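Local coordinates for DNA replication initiator (Cdc21/Cdc54) (Methanothermobacter thermautotrophicus, PDB 1LTL), which probably unwinds DNA for replication as an ATP-driven MCM helicase that binds single strands, the present chain being its zinc-binding N-terminal part, at residues 89-93 against 205-209; 100-104 against 183-187; 178-184 against 199-205; 220-226 against 237-243. All blocks are in the same frame, centred on the assembly; numbering follows the deposited sequence.

Contact 1. Residues 89-93 against 205-209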
# COMPACT_ATOMS: atom_id res chain seq x y z
N LEU A 89 0.24 45.12 -14.15
CA LEU A 89 -0.49 46.35 -13.93
C LEU A 89 -1.93 46.10 -13.52
O LEU A 89 -2.51 45.07 -13.86
CB LEU A 89 -0.47 47.22 -15.18
CG LEU A 89 0.81 48.04 -15.27
CD1 LEU A 89 1.17 48.26 -16.73
CD2 LEU A 89 0.63 49.36 -14.55
N ASN A 90 -2.50 47.03 -12.78
CA ASN A 90 -3.86 46.89 -12.34
C ASN A 90 -4.76 47.71 -13.21
O ASN A 90 -4.65 48.93 -13.23
CB ASN A 90 -4.02 47.37 -10.91
CG ASN A 90 -3.27 46.53 -9.94
OD1 ASN A 90 -2.91 46.99 -8.86
ND2 ASN A 90 -3.03 45.27 -10.29
N ILE A 91 -5.65 47.06 -13.95
CA ILE A 91 -6.57 47.82 -14.77
C ILE A 91 -7.76 48.21 -13.89
O ILE A 91 -8.42 47.35 -13.33
CB ILE A 91 -7.10 47.00 -15.95
CG1 ILE A 91 -5.98 46.67 -16.94
CG2 ILE A 91 -8.13 47.80 -16.69
CD1 ILE A 91 -5.00 45.65 -16.47
N ARG A 92 -8.03 49.50 -13.75
CA ARG A 92 -9.16 49.90 -12.93
C ARG A 92 -10.18 50.69 -13.74
O ARG A 92 -9.85 51.75 -14.27
CB ARG A 92 -8.69 50.74 -11.76
CG ARG A 92 -7.65 50.07 -10.94
CD ARG A 92 -7.32 50.83 -9.69
NE ARG A 92 -6.16 50.21 -9.06
CZ ARG A 92 -6.21 49.10 -8.33
NH1 ARG A 92 -7.37 48.50 -8.13
NH2 ARG A 92 -5.10 48.58 -7.83
N PHE A 93 -11.41 50.19 -13.84
CA PHE A 93 -12.44 50.89 -14.61
C PHE A 93 -13.17 51.96 -13.85
O PHE A 93 -13.54 51.77 -12.70
CB PHE A 93 -13.43 49.90 -15.14
CG PHE A 93 -12.80 48.81 -15.89
CD1 PHE A 93 -12.01 47.88 -15.24
CD2 PHE A 93 -12.93 48.74 -17.26
CE1 PHE A 93 -11.35 46.90 -15.95
CE2 PHE A 93 -12.27 47.75 -17.99
CZ PHE A 93 -11.48 46.84 -17.34
N GLU A 205 -6.77 46.19 -2.07
CA GLU A 205 -5.42 45.67 -2.17
C GLU A 205 -4.50 46.51 -3.05
O GLU A 205 -4.94 47.39 -3.78
CB GLU A 205 -5.45 44.24 -2.67
CG GLU A 205 -6.32 43.34 -1.84
CD GLU A 205 -6.15 41.90 -2.23
OE1 GLU A 205 -5.95 41.67 -3.46
OE2 GLU A 205 -6.24 41.02 -1.34
N ASP A 206 -3.21 46.21 -2.98
CA ASP A 206 -2.17 46.92 -3.71
C ASP A 206 -2.21 48.43 -3.49
O ASP A 206 -2.26 48.87 -2.35
CB ASP A 206 -2.23 46.62 -5.20
CG ASP A 206 -0.84 46.48 -5.81
OD1 ASP A 206 0.14 46.77 -5.08
OD2 ASP A 206 -0.72 46.08 -6.99
N ASP A 207 -2.18 49.22 -4.56
CA ASP A 207 -2.16 50.68 -4.41
C ASP A 207 -3.41 51.31 -3.87
O ASP A 207 -3.41 52.50 -3.54
CB ASP A 207 -1.80 51.35 -5.72
CG ASP A 207 -2.66 50.90 -6.84
OD1 ASP A 207 -2.69 49.67 -7.09
OD2 ASP A 207 -3.31 51.75 -7.48
N LEU A 208 -4.49 50.54 -3.78
CA LEU A 208 -5.73 51.05 -3.24
C LEU A 208 -5.69 50.99 -1.74
O LEU A 208 -6.60 51.44 -1.06
CB LEU A 208 -6.90 50.21 -3.70
CG LEU A 208 -7.63 50.73 -4.93
CD1 LEU A 208 -6.68 50.94 -6.10
CD2 LEU A 208 -8.70 49.69 -5.25
N VAL A 209 -4.62 50.43 -1.21
CA VAL A 209 -4.51 50.33 0.22
C VAL A 209 -4.37 51.71 0.82
O VAL A 209 -3.81 52.61 0.20
CB VAL A 209 -3.29 49.47 0.59
CG1 VAL A 209 -3.05 49.50 2.08
CG2 VAL A 209 -3.53 48.05 0.13
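Arg92 NH2 donates to Asp207 OD1 at 2.7 Å, a salt bridge that ties a strand of the MCM N-terminal domain to a loop of the OB domain. The bond is somewhat bent, 141° at the hydrogen. It reaches the carboxylate on its syn side but from 33° out of the carboxylate plane, and the two flat groups are turned 56° against each other, so this is a one-oxygen contact and not a flat, two-pronged pair. The arginine chain runs straight from CG to NE, which carries the guanidinium across the gap to the loop. There Asn90 CB sits over one face, 3.4 Å above the plane and toward the rim; Leu208 is modelled on the opposite face, though too close for the spacing to be trusted. Asp207 and Leu208 form a short 3-10 turn, braced by Leu208 N to Glu205 O at 3.2 Å and Val209 N to Asp206 O at 3.1 Å. Asp206 has its own salt bridge to Arg42. With an alanine in place of Arg92, Asp207 OD1 would probably lose its positive partner and Asn242 O the NH1 donor. The remaining arginine nitrogens are also used, NE by Ser43 OG and NH1 by Asn242 O, while Asp207 OD2 bonds to the same Ser43. Strand 90-94 lies beside strand 43-47, bonded through the backbones of Asn90 to Ile44 and Arg92 to Val46, with Ile91 and Phe93 packed on helix 66-77, and its Asn90 and Arg92 side chains meet the loop that follows strand 199-205.

Contact 2. Residues 100-104 against 183-187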
# COMPACT_ATOMS: atom_id res chain seq x y z
N ILE A 100 -25.47 49.00 -8.17
CA ILE A 100 -26.46 48.29 -7.39
C ILE A 100 -26.55 48.75 -5.96
O ILE A 100 -25.56 48.98 -5.30
CB ILE A 100 -26.16 46.79 -7.38
CG1 ILE A 100 -26.50 46.18 -8.74
CG2 ILE A 100 -26.97 46.12 -6.31
CD1 ILE A 100 -25.61 46.64 -9.82
N PRO A 101 -27.77 48.90 -5.45
CA PRO A 101 -27.83 49.34 -4.05
C PRO A 101 -27.31 48.25 -3.12
O PRO A 101 -27.47 47.07 -3.38
CB PRO A 101 -29.31 49.64 -3.84
CG PRO A 101 -29.99 48.75 -4.86
CD PRO A 101 -29.11 48.90 -6.07
N LEU A 102 -26.69 48.66 -2.03
CA LEU A 102 -26.13 47.72 -1.08
C LEU A 102 -27.01 46.55 -0.65
O LEU A 102 -26.62 45.40 -0.80
CB LEU A 102 -25.65 48.46 0.15
CG LEU A 102 -24.68 47.75 1.07
CD1 LEU A 102 -23.89 48.82 1.76
CD2 LEU A 102 -25.36 46.83 2.07
N ARG A 103 -28.19 46.84 -0.11
CA ARG A 103 -29.08 45.79 0.35
C ARG A 103 -29.42 44.75 -0.71
O ARG A 103 -29.91 43.69 -0.38
CB ARG A 103 -30.40 46.38 0.88
CG ARG A 103 -30.28 47.73 1.58
CD ARG A 103 -30.38 47.64 3.11
NE ARG A 103 -31.74 47.34 3.57
CZ ARG A 103 -32.16 47.45 4.84
NH1 ARG A 103 -31.33 47.86 5.80
NH2 ARG A 103 -33.41 47.14 5.14
N GLU A 104 -29.17 45.04 -1.98
CA GLU A 104 -29.52 44.09 -3.03
C GLU A 104 -28.39 43.23 -3.57
O GLU A 104 -28.53 42.59 -4.61
CB GLU A 104 -30.12 44.84 -4.22
CG GLU A 104 -31.60 45.16 -4.18
CD GLU A 104 -31.99 46.03 -5.38
OE1 GLU A 104 -31.57 45.68 -6.52
OE2 GLU A 104 -32.71 47.04 -5.20
N LYS A 183 -15.39 48.43 6.30
CA LYS A 183 -16.84 48.28 6.27
C LYS A 183 -17.46 49.45 5.53
O LYS A 183 -17.16 50.61 5.81
CB LYS A 183 -17.41 48.25 7.70
CG LYS A 183 -17.44 46.89 8.34
CD LYS A 183 -18.20 45.91 7.45
CE LYS A 183 -18.24 44.50 8.03
NZ LYS A 183 -16.87 43.93 8.12
N LEU A 184 -18.33 49.14 4.58
CA LEU A 184 -19.01 50.15 3.80
C LEU A 184 -20.47 50.15 4.20
O LEU A 184 -21.16 49.16 4.00
CB LEU A 184 -18.89 49.84 2.31
CG LEU A 184 -19.59 50.85 1.42
CD1 LEU A 184 -18.91 52.20 1.56
CD2 LEU A 184 -19.59 50.37 -0.03
N GLN A 185 -20.95 51.26 4.74
CA GLN A 185 -22.35 51.38 5.18
C GLN A 185 -23.21 52.02 4.11
O GLN A 185 -22.76 52.92 3.40
CB GLN A 185 -22.40 52.24 6.44
CG GLN A 185 -23.77 52.53 6.96
CD GLN A 185 -23.72 53.59 8.04
OE1 GLN A 185 -23.64 54.79 7.75
NE2 GLN A 185 -23.72 53.15 9.30
N GLU A 186 -24.45 51.56 4.01
CA GLU A 186 -25.34 52.10 3.00
C GLU A 186 -25.71 53.53 3.27
O GLU A 186 -25.64 54.02 4.40
CB GLU A 186 -26.62 51.28 2.89
CG GLU A 186 -27.39 51.16 4.19
CD GLU A 186 -28.72 50.45 4.01
OE1 GLU A 186 -29.27 49.98 5.04
OE2 GLU A 186 -29.22 50.37 2.86
N PRO A 187 -26.11 54.24 2.22
CA PRO A 187 -26.49 55.64 2.38
C PRO A 187 -27.71 55.70 3.29
O PRO A 187 -28.66 54.93 3.13
CB PRO A 187 -26.79 56.07 0.94
CG PRO A 187 -25.91 55.15 0.11
CD PRO A 187 -26.14 53.84 0.80
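The guanidinium of Arg103 and the carboxylate of Glu186 lie with their planes only 22° apart, although the two side chains cross obliquely. NH1 of Arg103 donates to Glu186 OE1 at 3.1 Å, using the syn lone pair of that oxygen, which stands 31° out of the guanidinium plane. OE1 is shared, since it also accepts from the backbone N of Arg198; that second bond would help fix the carboxylate. Bends at chi2 and chi3 (-72° at the latter) fold the arginine chain so that its CG and CD pass beside OE2 before the head group turns to OE1. Glu186 meets it with a chain extended beyond CG. These residues come from two loops at one end of the OB fold: Leu102 and Arg103 form a 3-10 turn, closed by Glu104 N to Pro101 O at 3.0 Å, ahead of the barrel strand 113-137, and Glu186 follows directly on strand 175-185. Beside the ion pair, Leu102 packs on the strand's backbone and on Glu186 CB. Leu102 CD1 points at the backbone where the strand ends, 3.5 Å from Leu184 O and 3.6 Å from Glu186 N, and it touches Glu186 CB at 3.8 Å. Val116 of strand 113-137 packs against both Leu102 and Leu184, while Arg103 NH2 has a long, weak ion pair with Glu195.

Contact 3. Residues 178-184 against 199-205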
# COMPACT_ATOMS: atom_id res chain seq x y z
N ASP A 178 0.12 44.05 -0.29
CA ASP A 178 -0.69 44.65 0.77
C ASP A 178 -2.19 44.57 0.55
O ASP A 178 -2.69 44.82 -0.54
CB ASP A 178 -0.25 46.09 1.01
CG ASP A 178 1.17 46.18 1.52
OD1 ASP A 178 1.48 45.59 2.60
OD2 ASP A 178 1.99 46.86 0.85
N THR A 179 -2.90 44.22 1.62
CA THR A 179 -4.34 44.06 1.57
C THR A 179 -4.99 44.81 2.74
O THR A 179 -4.37 45.00 3.78
CB THR A 179 -4.71 42.56 1.65
OG1 THR A 179 -5.93 42.32 0.94
CG2 THR A 179 -4.87 42.11 3.10
N GLN A 180 -6.23 45.23 2.58
CA GLN A 180 -6.88 45.95 3.66
C GLN A 180 -8.38 45.78 3.64
O GLN A 180 -8.99 45.66 2.58
CB GLN A 180 -6.55 47.42 3.60
CG GLN A 180 -7.29 48.23 4.61
CD GLN A 180 -6.86 49.66 4.56
OE1 GLN A 180 -6.36 50.12 3.53
NE2 GLN A 180 -7.05 50.38 5.65
N THR A 181 -8.96 45.80 4.83
CA THR A 181 -10.39 45.60 4.97
C THR A 181 -11.14 46.77 5.55
O THR A 181 -10.66 47.43 6.47
CB THR A 181 -10.64 44.40 5.86
OG1 THR A 181 -10.50 43.21 5.09
CG2 THR A 181 -12.01 44.44 6.46
N LEU A 182 -12.33 47.05 5.04
CA LEU A 182 -13.11 48.13 5.63
C LEU A 182 -14.57 47.83 5.44
O LEU A 182 -14.94 47.06 4.57
CB LEU A 182 -12.75 49.48 5.03
CG LEU A 182 -13.37 49.96 3.73
CD1 LEU A 182 -12.63 51.22 3.32
CD2 LEU A 182 -13.24 48.93 2.65
N LYS A 183 -15.39 48.43 6.30
CA LYS A 183 -16.84 48.28 6.27
C LYS A 183 -17.46 49.45 5.53
O LYS A 183 -17.16 50.61 5.81
CB LYS A 183 -17.41 48.25 7.70
CG LYS A 183 -17.44 46.89 8.34
CD LYS A 183 -18.20 45.91 7.45
CE LYS A 183 -18.24 44.50 8.03
NZ LYS A 183 -16.87 43.93 8.12
N LEU A 184 -18.33 49.14 4.58
CA LEU A 184 -19.01 50.15 3.80
C LEU A 184 -20.47 50.15 4.20
O LEU A 184 -21.16 49.16 4.00
CB LEU A 184 -18.89 49.84 2.31
CG LEU A 184 -19.59 50.85 1.42
CD1 LEU A 184 -18.91 52.20 1.56
CD2 LEU A 184 -19.59 50.37 -0.03
N GLN A 199 -24.31 47.08 6.42
CA GLN A 199 -22.98 47.32 5.92
C GLN A 199 -22.43 46.10 5.20
O GLN A 199 -22.93 44.99 5.34
CB GLN A 199 -22.07 47.69 7.07
CG GLN A 199 -22.43 47.00 8.37
CD GLN A 199 -21.27 46.97 9.36
OE1 GLN A 199 -20.59 47.99 9.58
NE2 GLN A 199 -21.04 45.80 9.97
N ILE A 200 -21.40 46.31 4.40
CA ILE A 200 -20.80 45.20 3.70
C ILE A 200 -19.29 45.36 3.72
O ILE A 200 -18.79 46.48 3.75
CB ILE A 200 -21.26 45.11 2.26
CG1 ILE A 200 -20.90 43.73 1.72
CG2 ILE A 200 -20.60 46.19 1.42
CD1 ILE A 200 -21.44 43.47 0.38
N THR A 201 -18.56 44.26 3.69
CA THR A 201 -17.11 44.37 3.73
C THR A 201 -16.47 44.64 2.39
O THR A 201 -16.85 44.07 1.37
CB THR A 201 -16.47 43.13 4.34
OG1 THR A 201 -16.72 43.11 5.75
CG2 THR A 201 -15.00 43.12 4.11
N VAL A 202 -15.49 45.53 2.39
CA VAL A 202 -14.77 45.83 1.17
C VAL A 202 -13.31 45.49 1.39
O VAL A 202 -12.75 45.73 2.46
CB VAL A 202 -14.93 47.32 0.75
CG1 VAL A 202 -14.06 47.62 -0.47
CG2 VAL A 202 -16.37 47.59 0.42
N VAL A 203 -12.71 44.89 0.37
CA VAL A 203 -11.33 44.51 0.44
C VAL A 203 -10.54 45.34 -0.52
O VAL A 203 -10.79 45.32 -1.73
CB VAL A 203 -11.15 43.05 0.08
CG1 VAL A 203 -9.69 42.75 -0.13
CG2 VAL A 203 -11.72 42.19 1.19
N LEU A 204 -9.56 46.06 0.00
CA LEU A 204 -8.73 46.89 -0.84
C LEU A 204 -7.33 46.32 -0.88
O LEU A 204 -6.75 46.01 0.16
CB LEU A 204 -8.70 48.31 -0.27
CG LEU A 204 -9.98 49.12 -0.25
CD1 LEU A 204 -9.66 50.49 0.34
CD2 LEU A 204 -10.56 49.27 -1.65
N GLU A 205 -6.77 46.19 -2.07
CA GLU A 205 -5.42 45.67 -2.17
C GLU A 205 -4.50 46.51 -3.05
O GLU A 205 -4.94 47.39 -3.78
CB GLU A 205 -5.45 44.24 -2.67
CG GLU A 205 -6.32 43.34 -1.84
CD GLU A 205 -6.15 41.90 -2.23
OE1 GLU A 205 -5.95 41.67 -3.46
OE2 GLU A 205 -6.24 41.02 -1.34
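Strands 178-184 and 199-205 run antiparallel, their axes at 151°, and are joined by six backbone hydrogen bonds, two each at Gln180-Leu204, Leu182-Val202 and Leu184-Ile200. Those six residues turn their side chains to one face. There Leu184 CB touches both Val202 CG2, at 3.9 Å, and Ile200 CG2, at 4.1 Å, and farther along Leu182 CD1 comes to 4.3 Å from Leu204 CD1. This mostly apolar face looks into the OB-fold barrel, where Val220 of strand 217-229 packs on Leu184 and Val202. The other face is mainly polar, with Val203 among its residues. Lys183 bends at chi2 and at chi4 (-64°), curling its ammonium back over the neighbouring strand to donate to Thr201 OG1 at 2.5 Å. Its methylenes pass alongside the amide of Gln199, with CG 3.6 Å from Gln199 OE1, the oxygen that Arg121 NE also reaches. A methionine in place of Lys183 would probably leave Thr201 OG1 without the ammonium that donates to it. Beside them, Thr181 CG2 and Thr201 CG2 touch at 4.0 Å. At the far end Thr179 OG1 donates to Glu205 OE2 at 2.6 Å, coming from the anti side and 16° out of the carboxylate plane; Arg129 bridges to the same oxygen, and Tyr240 OH bonds to OE1. The carboxylate of Asp178 turns away from this strand pair, to Ser107 of a second subunit.

Contact 4. Residues 220-226 against 237-243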
# COMPACT_ATOMS: atom_id res chain seq x y z
N VAL A 220 -17.75 52.56 -4.28
CA VAL A 220 -16.88 51.40 -4.46
C VAL A 220 -17.26 50.57 -5.67
O VAL A 220 -18.39 50.13 -5.78
CB VAL A 220 -16.97 50.50 -3.25
CG1 VAL A 220 -16.13 49.28 -3.48
CG2 VAL A 220 -16.53 51.24 -2.02
N THR A 221 -16.32 50.36 -6.57
CA THR A 221 -16.60 49.53 -7.74
C THR A 221 -15.72 48.27 -7.62
O THR A 221 -14.50 48.38 -7.42
CB THR A 221 -16.22 50.24 -9.04
OG1 THR A 221 -17.01 51.42 -9.19
CG2 THR A 221 -16.42 49.32 -10.23
N GLY A 222 -16.31 47.10 -7.77
CA GLY A 222 -15.51 45.90 -7.67
C GLY A 222 -16.27 44.61 -7.89
O GLY A 222 -17.46 44.62 -8.19
N THR A 223 -15.58 43.49 -7.75
CA THR A 223 -16.22 42.21 -7.95
C THR A 223 -16.88 41.72 -6.68
O THR A 223 -16.31 41.82 -5.59
CB THR A 223 -15.20 41.18 -8.39
OG1 THR A 223 -14.41 41.71 -9.47
CG2 THR A 223 -15.91 39.93 -8.86
N LEU A 224 -18.10 41.21 -6.78
CA LEU A 224 -18.73 40.72 -5.56
C LEU A 224 -18.29 39.28 -5.36
O LEU A 224 -18.46 38.42 -6.22
CB LEU A 224 -20.24 40.81 -5.65
CG LEU A 224 -21.05 40.41 -4.42
CD1 LEU A 224 -20.88 41.33 -3.20
CD2 LEU A 224 -22.46 40.47 -4.90
N ARG A 225 -17.68 39.03 -4.22
CA ARG A 225 -17.19 37.71 -3.94
C ARG A 225 -17.88 37.17 -2.70
O ARG A 225 -18.51 37.91 -1.92
CB ARG A 225 -15.66 37.76 -3.70
CG ARG A 225 -14.78 38.44 -4.79
CD ARG A 225 -14.51 37.56 -6.00
NE ARG A 225 -13.33 37.97 -6.80
CZ ARG A 225 -12.11 38.19 -6.29
NH1 ARG A 225 -11.86 38.07 -4.99
NH2 ARG A 225 -11.11 38.53 -7.10
N THR A 226 -17.81 35.87 -2.53
CA THR A 226 -18.42 35.33 -1.34
C THR A 226 -17.44 34.37 -0.67
O THR A 226 -16.55 33.81 -1.32
CB THR A 226 -19.77 34.60 -1.63
OG1 THR A 226 -20.50 34.48 -0.41
CG2 THR A 226 -19.55 33.21 -2.20
N ASN A 237 -21.27 37.77 1.81
CA ASN A 237 -20.72 38.44 0.63
C ASN A 237 -19.86 39.63 0.97
O ASN A 237 -20.07 40.29 1.98
CB ASN A 237 -21.81 38.89 -0.33
CG ASN A 237 -22.69 37.75 -0.80
OD1 ASN A 237 -22.25 36.61 -0.91
ND2 ASN A 237 -23.93 38.07 -1.12
N PHE A 238 -18.87 39.90 0.13
CA PHE A 238 -18.01 41.06 0.36
C PHE A 238 -17.60 41.61 -1.00
O PHE A 238 -17.71 40.92 -2.01
CB PHE A 238 -16.76 40.68 1.20
CG PHE A 238 -15.75 39.84 0.46
CD1 PHE A 238 -14.79 40.43 -0.35
CD2 PHE A 238 -15.81 38.46 0.50
CE1 PHE A 238 -13.93 39.66 -1.10
CE2 PHE A 238 -14.95 37.68 -0.26
CZ PHE A 238 -14.01 38.29 -1.06
N ILE A 239 -17.16 42.86 -1.03
CA ILE A 239 -16.74 43.41 -2.31
C ILE A 239 -15.24 43.50 -2.41
O ILE A 239 -14.56 44.00 -1.50
CB ILE A 239 -17.26 44.83 -2.58
CG1 ILE A 239 -18.79 44.86 -2.60
CG2 ILE A 239 -16.73 45.31 -3.91
CD1 ILE A 239 -19.35 46.23 -2.33
N TYR A 240 -14.72 43.01 -3.53
CA TYR A 240 -13.30 43.05 -3.83
C TYR A 240 -13.17 44.32 -4.67
O TYR A 240 -13.49 44.33 -5.87
CB TYR A 240 -12.88 41.82 -4.63
CG TYR A 240 -11.40 41.78 -4.89
CD1 TYR A 240 -10.50 41.85 -3.84
CD2 TYR A 240 -10.90 41.78 -6.19
CE1 TYR A 240 -9.14 41.95 -4.05
CE2 TYR A 240 -9.53 41.87 -6.43
CZ TYR A 240 -8.65 41.97 -5.35
OH TYR A 240 -7.28 42.13 -5.52
N GLY A 241 -12.70 45.37 -4.02
CA GLY A 241 -12.54 46.66 -4.66
C GLY A 241 -11.64 46.73 -5.87
O GLY A 241 -10.54 46.17 -5.86
N ASN A 242 -12.11 47.40 -6.92
CA ASN A 242 -11.34 47.58 -8.13
C ASN A 242 -11.03 49.04 -8.31
O ASN A 242 -9.90 49.41 -8.57
CB ASN A 242 -12.10 47.15 -9.37
CG ASN A 242 -11.35 47.51 -10.65
OD1 ASN A 242 -10.65 46.69 -11.24
ND2 ASN A 242 -11.49 48.76 -11.07
N TYR A 243 -12.05 49.87 -8.18
CA TYR A 243 -11.88 51.29 -8.36
C TYR A 243 -12.70 52.03 -7.32
O TYR A 243 -13.80 51.61 -6.97
CB TYR A 243 -12.30 51.68 -9.79
CG TYR A 243 -12.29 53.16 -10.09
CD1 TYR A 243 -11.11 53.90 -10.00
CD2 TYR A 243 -13.47 53.85 -10.38
CE1 TYR A 243 -11.10 55.29 -10.17
CE2 TYR A 243 -13.48 55.23 -10.56
CZ TYR A 243 -12.29 55.95 -10.45
OH TYR A 243 -12.28 57.33 -10.56
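Arg225 lies flat on Tyr240: the two side chains run side by side in the same direction, the guanidinium and ring planes 13° apart and their centres 4.4 Å from each other, a cation-pi stack. Arg225 NH2 comes to 3.4 Å from Tyr240 CD2. Phe238 stands almost upright to the guanidinium, its plane 87° away, with CZ near the guanidinium edge. Its chi1 of 71° brings the ring beside the start of the arginine chain, CZ 3.2 Å from Arg225 CB, while Tyr240 OH goes on to Glu205. The other face carries Leu224 and Ile239, with Leu224 CD1 4.1 Å from Ile239 CG1, and the polar pair Thr226 and Asn237; Val220 CG1 also reaches Ile239 CG2. Two pairs on from Leu224 and Ile239, Gly222 faces Gly241; a side chain on Gly222 would run into Tyr240 O. Next comes a classic beta bulge, where Thr221 O accepts from both Asn242 N, at 2.6 Å, and Tyr243 N, at 3.0 Å. The two strands are the arms of an antiparallel hairpin that belongs to the OB-fold barrel and is consistent with the N-terminal hairpin that reaches into the channel of MCM rings.

Contacts 3 and 4 lie side by side in the OB sheet, where strand 199-205 also pairs with strand 234-243, and both rest on antiparallel backbone bonding, interrupted by a bulge in contact 4, with aliphatic packing on one face. Contact 2 shares Lys183 and Leu184 with contact 3 and sits where a loop and the end of strand 175-185 meet, so its chemistry is a leucine beside a single ion pair. Contact 1 shares Glu205 at the other end and joins the barrel to the preceding domain mainly through charge. Contacts 2 and 4 are the more buried, whereas 1 and 3 are partly buried. Arg92 with Asn242, and Glu205 with Tyr240, link contact 1 to contact 4; contacts 1 and 2 do not touch.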